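Nitrogenase molybdenum-iron protein alpha chain (Clostridium pasteurianum, PDB 4WES) forms, with the beta chain, the molybdenum-iron component of nitrogenase, which reduces dinitrogen to ammonium at an iron-molybdenum cofactor held in this subunit. Local coordinates at residues Asn4-Ile9 / Thr20-Ile25; Pro33-Val38 / Gly429-Met434. All coordinates share one frame; numbering follows the deposited sequence. Where two conformers were deposited one is given.

Interaction 1: residues Asn4-Ile9 / Thr20-Ile25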
ATOM      1  N   ASN A   4     -23.808 -43.541 -19.278  1.00 44.63           N
ATOM      2  CA  ASN A   4     -22.613 -43.264 -18.495  1.00 30.42           C
ATOM      3  C   ASN A   4     -22.090 -41.835 -18.682  1.00 21.38           C
ATOM      4  O   ASN A   4     -22.660 -41.048 -19.413  1.00 19.21           O
ATOM      5  CB  ASN A   4     -21.513 -44.309 -18.754  1.00 35.49           C
ATOM      6  CG  ASN A   4     -20.973 -44.289 -20.176  1.00 24.94           C
ATOM      7  OD1 ASN A   4     -20.783 -43.248 -20.780  1.00 21.78           O
ATOM      8  ND2 ASN A   4     -20.642 -45.473 -20.686  1.00 32.44           N
ATOM      9  N   LEU A   5     -20.999 -41.523 -18.007  1.00 19.40           N
ATOM     10  CA  LEU A   5     -20.504 -40.163 -18.031  1.00 17.04           C
ATOM     11  C   LEU A   5     -20.048 -39.756 -19.423  1.00 15.74           C
ATOM     12  O   LEU A   5     -20.204 -38.599 -19.813  1.00 16.50           O
ATOM     13  CB  LEU A   5     -19.329 -40.028 -17.048  1.00 17.91           C
ATOM     14  CG  LEU A   5     -18.675 -38.654 -16.927  1.00 17.64           C
ATOM     15  CD1 LEU A   5     -19.668 -37.581 -16.534  1.00 19.44           C
ATOM     16  CD2 LEU A   5     -17.526 -38.694 -15.912  1.00 20.55           C
ATOM     17  N   LYS A   6     -19.459 -40.684 -20.188  1.00 15.57           N
ATOM     18  CA  LYS A   6     -19.118 -40.350 -21.571  1.00 15.26           C
ATOM     19  C   LYS A   6     -20.351 -39.942 -22.374  1.00 14.29           C
ATOM     20  O   LYS A   6     -20.343 -38.943 -23.075  1.00 14.75           O
ATOM     21  CB  LYS A   6     -18.387 -41.507 -22.237  1.00 16.25           C
ATOM     22  CG  LYS A   6     -18.103 -41.285 -23.705  1.00 14.75           C
ATOM     23  CD  LYS A   6     -17.257 -42.369 -24.302  1.00 15.38           C
ATOM     24  CE  LYS A   6     -17.029 -42.157 -25.792  1.00 16.15           C
ATOM     25  NZ  LYS A   6     -16.013 -43.068 -26.376  1.00 16.19           N
ATOM     26  N   ASP A   7     -21.422 -40.717 -22.262  1.00 16.54           N
ATOM     27  CA  ASP A   7     -22.659 -40.344 -22.939  1.00 16.43           C
ATOM     28  C   ASP A   7     -23.171 -38.953 -22.506  1.00 15.75           C
ATOM     29  O   ASP A   7     -23.670 -38.157 -23.317  1.00 17.27           O
ATOM     30  CB  ASP A   7     -23.715 -41.415 -22.660  1.00 20.54           C
ATOM     31  CG  ASP A   7     -23.344 -42.769 -23.229  1.00 25.25           C
ATOM     32  OD1 ASP A   7     -23.604 -43.766 -22.516  1.00 36.85           O
ATOM     33  OD2 ASP A   7     -22.826 -42.849 -24.367  1.00 33.43           O
ATOM     34  N   GLU A   8     -23.095 -38.694 -21.209  1.00 15.03           N
ATOM     35  CA  GLU A   8     -23.528 -37.420 -20.647  1.00 15.60           C
ATOM     36  C   GLU A   8     -22.712 -36.256 -21.194  1.00 14.69           C
ATOM     37  O   GLU A   8     -23.253 -35.201 -21.480  1.00 16.14           O
ATOM     38  CB  GLU A   8     -23.476 -37.497 -19.124  1.00 18.24           C
ATOM     39  CG  GLU A   8     -24.518 -38.463 -18.603  1.00 21.70           C
ATOM     40  CD  GLU A   8     -24.377 -38.812 -17.139  1.00 33.81           C
ATOM     41  OE1 GLU A   8     -23.287 -38.611 -16.579  1.00 30.63           O
ATOM     42  OE2 GLU A   8     -25.364 -39.320 -16.566  1.00 74.68           O
ATOM     43  N   ILE A   9     -21.402 -36.468 -21.317  1.00 14.14           N
ATOM     44  CA  ILE A   9     -20.536 -35.450 -21.910  1.00 14.04           C
ATOM     45  C   ILE A   9     -20.894 -35.231 -23.386  1.00 14.22           C
ATOM     46  O   ILE A   9     -20.935 -34.092 -23.864  1.00 14.58           O
ATOM     47  CB  ILE A   9     -19.035 -35.835 -21.784  1.00 13.74           C
ATOM     48  CG1 ILE A   9     -18.596 -35.769 -20.333  1.00 14.11           C
ATOM     49  CG2 ILE A   9     -18.183 -34.911 -22.620  1.00 14.12           C
ATOM     50  CD1 ILE A   9     -17.278 -36.449 -20.091  1.00 14.65           C
ATOM     51  N   THR A  20     -16.755 -36.839 -33.859  1.00 15.79           N
ATOM     52  CA  THR A  20     -15.309 -36.698 -33.782  0.53 17.23           C
ATOM     53  C   THR A  20     -14.841 -36.658 -32.325  1.00 17.19           C
ATOM     54  O   THR A  20     -13.797 -37.211 -32.010  1.00 23.60           O
ATOM     55  CB  THR A  20     -14.778 -35.538 -34.670  0.53 22.99           C
ATOM     56  OG1 THR A  20     -13.352 -35.633 -34.786  0.53 39.98           O
ATOM     57  CG2 THR A  20     -15.160 -34.184 -34.124  0.53 16.33           C
ATOM     58  N   ARG A  21     -15.616 -36.073 -31.427  1.00 14.51           N
ATOM     59  CA  ARG A  21     -15.216 -36.018 -30.019  1.00 13.56           C
ATOM     60  C   ARG A  21     -15.311 -37.354 -29.298  1.00 15.27           C
ATOM     61  O   ARG A  21     -14.535 -37.589 -28.356  1.00 15.10           O
ATOM     62  CB  ARG A  21     -16.017 -34.957 -29.252  1.00 13.75           C
ATOM     63  CG  ARG A  21     -15.701 -33.520 -29.588  1.00 13.13           C
ATOM     64  CD  ARG A  21     -14.297 -33.105 -29.141  1.00 12.20           C
ATOM     65  NE  ARG A  21     -14.152 -33.169 -27.674  1.00 11.03           N
ATOM     66  CZ  ARG A  21     -13.014 -33.432 -27.053  1.00 10.78           C
ATOM     67  NH1 ARG A  21     -12.999 -33.490 -25.738  1.00 11.23           N
ATOM     68  NH2 ARG A  21     -11.905 -33.722 -27.741  1.00 11.29           N
ATOM     69  N   SER A  22     -16.192 -38.245 -29.725  1.00 15.04           N
ATOM     70  CA  SER A  22     -16.399 -39.495 -29.037  0.52 13.36           C
ATOM     71  C   SER A  22     -15.099 -40.251 -28.861  1.00 13.36           C
ATOM     72  O   SER A  22     -14.859 -40.824 -27.817  1.00 15.44           O
ATOM     73  CB  SER A  22     -17.379 -40.370 -29.806  0.52 12.60           C
ATOM     74  OG  SER A  22     -17.645 -41.586 -29.141  0.52 13.28           O
ATOM     75  N   GLY A  23     -14.255 -40.261 -29.889  1.00 13.06           N
ATOM     76  CA  GLY A  23     -13.022 -41.015 -29.792  1.00 14.54           C
ATOM     77  C   GLY A  23     -12.002 -40.466 -28.821  1.00 12.36           C
ATOM     78  O   GLY A  23     -11.071 -41.171 -28.430  1.00 13.33           O
ATOM     79  N   HIS A  24     -12.154 -39.201 -28.418  1.00 12.41           N
ATOM     80  CA  HIS A  24     -11.241 -38.525 -27.487  1.00 12.26           C
ATOM     81  C   HIS A  24     -11.580 -38.776 -26.015  1.00 11.87           C
ATOM     82  O   HIS A  24     -10.896 -38.250 -25.136  1.00 12.47           O
ATOM     83  CB  HIS A  24     -11.250 -37.030 -27.773  1.00 12.02           C
ATOM     84  CG  HIS A  24     -10.706 -36.679 -29.114  1.00 12.26           C
ATOM     85  ND1 HIS A  24      -9.427 -36.178 -29.313  1.00 12.05           N
ATOM     86  CD2 HIS A  24     -11.263 -36.780 -30.341  1.00 12.14           C
ATOM     87  CE1 HIS A  24      -9.228 -35.996 -30.606  1.00 11.99           C
ATOM     88  NE2 HIS A  24     -10.335 -36.338 -31.249  1.00 13.08           N
ATOM     89  N   ILE A  25     -12.647 -39.529 -25.766  1.00 12.20           N
ATOM     90  CA  ILE A  25     -13.125 -39.758 -24.400  1.00 12.65           C
ATOM     91  C   ILE A  25     -13.242 -41.267 -24.242  1.00 12.92           C
ATOM     92  O   ILE A  25     -13.951 -41.902 -25.010  1.00 14.88           O
ATOM     93  CB  ILE A  25     -14.494 -39.087 -24.169  1.00 13.45           C
ATOM     94  CG1 ILE A  25     -14.405 -37.605 -24.417  1.00 14.66           C
ATOM     95  CG2 ILE A  25     -14.971 -39.360 -22.746  1.00 15.64           C
ATOM     96  CD1 ILE A  25     -15.752 -36.946 -24.584  1.00 20.00           C
TER
HETATM   97  O   HOH W   1     -16.027 -43.641 -29.684  1.00 32.91           O

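Interaction 2: residues Pro33-Val38 / Gly429-Met434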
ATOM      1  N   PRO A  33      -9.223 -52.637 -19.966  1.00 22.60           N
ATOM      2  CA  PRO A  33      -8.343 -51.765 -19.173  1.00 22.05           C
ATOM      3  C   PRO A  33      -7.474 -50.860 -20.048  1.00 24.54           C
ATOM      4  O   PRO A  33      -6.898 -49.897 -19.541  1.00 22.58           O
ATOM      5  CB  PRO A  33      -7.485 -52.751 -18.382  1.00 30.75           C
ATOM      6  CG  PRO A  33      -7.524 -54.008 -19.181  1.00 30.04           C
ATOM      7  CD  PRO A  33      -8.858 -54.058 -19.858  1.00 27.80           C
ATOM      8  N   ASN A  34      -7.383 -51.152 -21.347  1.00 22.58           N
ATOM      9  CA  ASN A  34      -6.486 -50.413 -22.210  1.00 26.33           C
ATOM     10  C   ASN A  34      -7.185 -49.887 -23.477  1.00 25.16           C
ATOM     11  O   ASN A  34      -6.740 -50.134 -24.581  1.00 25.28           O
ATOM     12  CB  ASN A  34      -5.274 -51.298 -22.559  1.00 38.18           C
ATOM     13  CG  ASN A  34      -5.668 -52.682 -23.042  1.00 87.32           C
ATOM     14  OD1 ASN A  34      -6.799 -53.144 -22.859  1.00112.45           O
ATOM     15  ND2 ASN A  34      -4.713 -53.362 -23.665  1.00 96.50           N
ATOM     16  N   PRO A  35      -8.262 -49.111 -23.314  1.00 20.89           N
ATOM     17  CA  PRO A  35      -8.931 -48.643 -24.513  1.00 19.50           C
ATOM     18  C   PRO A  35      -8.050 -47.738 -25.348  1.00 17.63           C
ATOM     19  O   PRO A  35      -7.255 -46.964 -24.821  1.00 22.96           O
ATOM     20  CB  PRO A  35     -10.117 -47.843 -23.978  1.00 22.87           C
ATOM     21  CG  PRO A  35      -9.698 -47.425 -22.606  1.00 21.69           C
ATOM     22  CD  PRO A  35      -8.874 -48.581 -22.088  1.00 23.84           C
ATOM     23  N   GLU A  36      -8.230 -47.803 -26.647  1.00 15.55           N
ATOM     24  CA  GLU A  36      -7.572 -46.883 -27.560  1.00 14.34           C
ATOM     25  C   GLU A  36      -8.269 -45.521 -27.549  1.00 14.72           C
ATOM     26  O   GLU A  36      -9.501 -45.454 -27.598  1.00 15.94           O
ATOM     27  CB  GLU A  36      -7.607 -47.483 -28.956  1.00 16.38           C
ATOM     28  CG  GLU A  36      -7.089 -46.622 -30.057  1.00 24.97           C
ATOM     29  CD  GLU A  36      -6.863 -47.371 -31.378  1.00 47.75           C
ATOM     30  OE1 GLU A  36      -6.559 -46.650 -32.365  1.00 26.33           O
ATOM     31  OE2 GLU A  36      -6.978 -48.636 -31.429  1.00 94.61           O
ATOM     32  N   ILE A  37      -7.462 -44.466 -27.520  1.00 13.13           N
ATOM     33  CA  ILE A  37      -7.964 -43.102 -27.536  1.00 12.47           C
ATOM     34  C   ILE A  37      -7.566 -42.478 -28.866  1.00 11.98           C
ATOM     35  O   ILE A  37      -6.584 -42.909 -29.504  1.00 13.51           O
ATOM     36  CB  ILE A  37      -7.438 -42.297 -26.320  1.00 12.69           C
ATOM     37  CG1 ILE A  37      -8.307 -41.056 -26.024  1.00 12.77           C
ATOM     38  CG2 ILE A  37      -5.958 -41.923 -26.481  1.00 13.43           C
ATOM     39  CD1 ILE A  37      -8.044 -40.444 -24.667  1.00 13.13           C
ATOM     40  N   VAL A  38      -8.287 -41.436 -29.260  1.00 12.38           N
ATOM     41  CA  VAL A  38      -7.900 -40.546 -30.348  1.00 12.32           C
ATOM     42  C   VAL A  38      -7.239 -39.335 -29.705  1.00 11.84           C
ATOM     43  O   VAL A  38      -7.790 -38.750 -28.785  1.00 12.60           O
ATOM     44  CB  VAL A  38      -9.101 -40.134 -31.220  1.00 12.58           C
ATOM     45  CG1 VAL A  38      -8.629 -39.195 -32.336  1.00 13.85           C
ATOM     46  CG2 VAL A  38      -9.774 -41.357 -31.812  1.00 14.16           C
ATOM     47  N   GLY A 429       2.682 -45.103 -20.133  1.00 13.33           N
ATOM     48  CA  GLY A 429       1.574 -44.203 -20.386  1.00 12.28           C
ATOM     49  C   GLY A 429       0.665 -44.030 -19.186  1.00 12.23           C
ATOM     50  O   GLY A 429       0.730 -44.769 -18.191  1.00 13.04           O
ATOM     51  N   MET A 430      -0.201 -43.036 -19.268  1.00 10.85           N
ATOM     52  CA  MET A 430      -1.020 -42.637 -18.122  1.00 11.81           C
ATOM     53  C   MET A 430      -2.125 -43.621 -17.784  1.00 11.42           C
ATOM     54  O   MET A 430      -2.392 -43.867 -16.611  1.00 12.32           O
ATOM     55  CB  MET A 430      -1.586 -41.252 -18.394  1.00 10.95           C
ATOM     56  CG  MET A 430      -2.459 -40.716 -17.258  1.00 11.48           C
ATOM     57  SD  MET A 430      -2.809 -38.959 -17.393  1.00 10.91           S
ATOM     58  CE  MET A 430      -3.993 -38.935 -18.744  1.00 12.49           C
ATOM     59  N   MET A 431      -2.779 -44.181 -18.802  1.00 11.55           N
ATOM     60  CA  MET A 431      -3.941 -45.026 -18.559  0.53 13.05           C
ATOM     61  C   MET A 431      -3.583 -46.206 -17.612  1.00 13.23           C
ATOM     62  O   MET A 431      -4.373 -46.581 -16.735  1.00 14.03           O
ATOM     63  CB  MET A 431      -4.505 -45.496 -19.908  0.53 15.70           C
ATOM     64  CG  MET A 431      -5.981 -45.859 -19.944  0.53 16.45           C
ATOM     65  SD  MET A 431      -6.381 -46.268 -21.652  0.53 26.92           S
ATOM     66  CE  MET A 431      -6.530 -44.692 -22.533  0.53 18.88           C
ATOM     67  N   LYS A 432      -2.400 -46.793 -17.814  1.00 13.92           N
ATOM     68  CA  LYS A 432      -1.980 -47.953 -17.029  1.00 14.87           C
ATOM     69  C   LYS A 432      -2.025 -47.653 -15.547  1.00 15.06           C
ATOM     70  O   LYS A 432      -2.324 -48.552 -14.737  1.00 18.26           O
ATOM     71  CB  LYS A 432      -0.586 -48.421 -17.403  1.00 18.64           C
ATOM     72  CG  LYS A 432      -0.551 -49.524 -18.441  1.00 34.60           C
ATOM     73  CD  LYS A 432       0.111 -49.072 -19.728  1.00 61.19           C
ATOM     74  CE  LYS A 432       0.845 -50.161 -20.487  1.00 75.78           C
ATOM     75  NZ  LYS A 432       1.635 -49.493 -21.546  1.00130.39           N
ATOM     76  N   GLU A 433      -1.721 -46.411 -15.177  1.00 13.56           N
ATOM     77  CA  GLU A 433      -1.633 -46.050 -13.771  1.00 14.85           C
ATOM     78  C   GLU A 433      -2.988 -45.747 -13.145  1.00 13.94           C
ATOM     79  O   GLU A 433      -3.125 -45.773 -11.929  1.00 17.46           O
ATOM     80  CB  GLU A 433      -0.688 -44.845 -13.625  1.00 16.41           C
ATOM     81  CG  GLU A 433      -0.338 -44.501 -12.190  1.00 16.80           C
ATOM     82  CD  GLU A 433       0.958 -43.744 -12.047  1.00 15.94           C
ATOM     83  OE1 GLU A 433       1.829 -43.884 -12.917  1.00 18.50           O
ATOM     84  OE2 GLU A 433       1.078 -43.049 -11.026  1.00 16.59           O
ATOM     85  N   MET A 434      -3.996 -45.463 -13.959  1.00 13.22           N
ATOM     86  CA  MET A 434      -5.309 -45.071 -13.465  1.00 13.13           C
ATOM     87  C   MET A 434      -6.108 -46.294 -13.020  1.00 14.81           C
ATOM     88  O   MET A 434      -5.900 -47.414 -13.472  1.00 17.03           O
ATOM     89  CB  MET A 434      -6.064 -44.355 -14.562  1.00 13.06           C
ATOM     90  CG  MET A 434      -5.383 -43.039 -14.914  1.00 13.00           C
ATOM     91  SD  MET A 434      -6.125 -42.130 -16.288  1.00 13.43           S
ATOM     92  CE  MET A 434      -7.700 -41.666 -15.588  1.00 13.79           C
TER

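Interaction 1: residues Asn4-Ile9 / Thr20-Ile25
The aliphatic part of K6 crosses I25 at CG2, and its ammonium group reaches the carbonyls of S22 and I25, the first and last residues of a type I turn that leads into strand 25-27; it is a clear case of one long side chain serving both apolar and polar partners. CB and CG pass the CG2 branch of I25, with K6 CG 3.8 Å from I25 CG2. CD then approaches the carbonyl oxygen of I25, and CE lies between the carbonyl oxygens of I25 and S22, with S22 OG, in one of two deposited conformers, also near. With CG anti to the backbone N (chi1 175°) and every later torsion extended, the chain reaches its full length, which carries NZ from the first turn of helix 5-10 across to the opposing segment. There K6 NZ donates to I25 O at 2.7 Å, arriving almost straight on (C=O...N angle 166°). Its second bond, K6 NZ to S22 O at 2.9 Å, comes from above the carbonyl plane (39° out of it), not on a lone pair. S22 O also accepts the longer bond from I25 N that belongs to the turn, and the two donors approach it from opposite faces. In the same S22 conformer a water sits 2.7 Å from S22 OG and is only weakly bonded to K6 NZ. Deeper in, I9 CG2 touches I25 CD1 at 3.7 Å, and both isoleucines also pack on strand 439-441.

The start of helix 5-10 is fixed by a capping box: D7 N donates to OD1 of the N-cap residue N4 at 3.0 Å, and N4 N returns a bond to D7 OD1. The ammonium charge of K6 is probably stabilised by two carbonyl dipoles, while its methylenes pack on CG2 of I25.

Interaction 2: residues Pro33-Val38 / Gly429-Met434
The backbones come closest where the CA atoms of N34 and M431 stand 7.0 Å apart, an irregular segment passing a short, weakly bonded helical turn at about 430-433. M431 points toward the other segment; its contacts are those of one of two deposited conformers. In it CG lies anti to the backbone N (chi1 -155°), and the chain runs straight until a bend at chi3 (-77°) turns CE toward P35 O, which M431 CE meets at 3.3 Å. The sulfur touches both the proline ring and that oxygen: M431 SD is 3.4 Å from P35 CD and 3.6 Å from P35 CG, and stands equally near P35 O. At the nearer end of the chain, M431 CG passes P33 O at 4.2 Å, a looser touch.

Behind this side chain, M431 also packs on L440 of strand 439-441, while its carbonyl accepts from K28 NZ, as does that of M434. A buried methionine lying against a proline of a more exposed segment is van der Waals packing; here it joins the loop after strand 25-27 to the helical turn 430-433 and, through L440, to the mixed sheet of this nitrogenase component 1 subunit, away from both metal clusters.

How the interactions relate
From the N terminus, interaction 1 closes a short loop that holds helices 5-10 and 15-22 and brings in the first residue of strand 25-27, at the border of the mixed sheet. The loop leaving that strand then forms interaction 2, which spans 391 residues to reach the turn just ahead of strand 439-441. The two contacts follow in series, neither nesting nor crossing. They nevertheless meet: G23 O and V38 N are 2.9 Å apart, probably hydrogen-bonded, and I37 packs against the backbone of G23 and H24. Strand 439-441, next to 25-27 in the sheet, receives side chains from both contacts, so the N-terminal part of the chain is tied at two places to the sheet region.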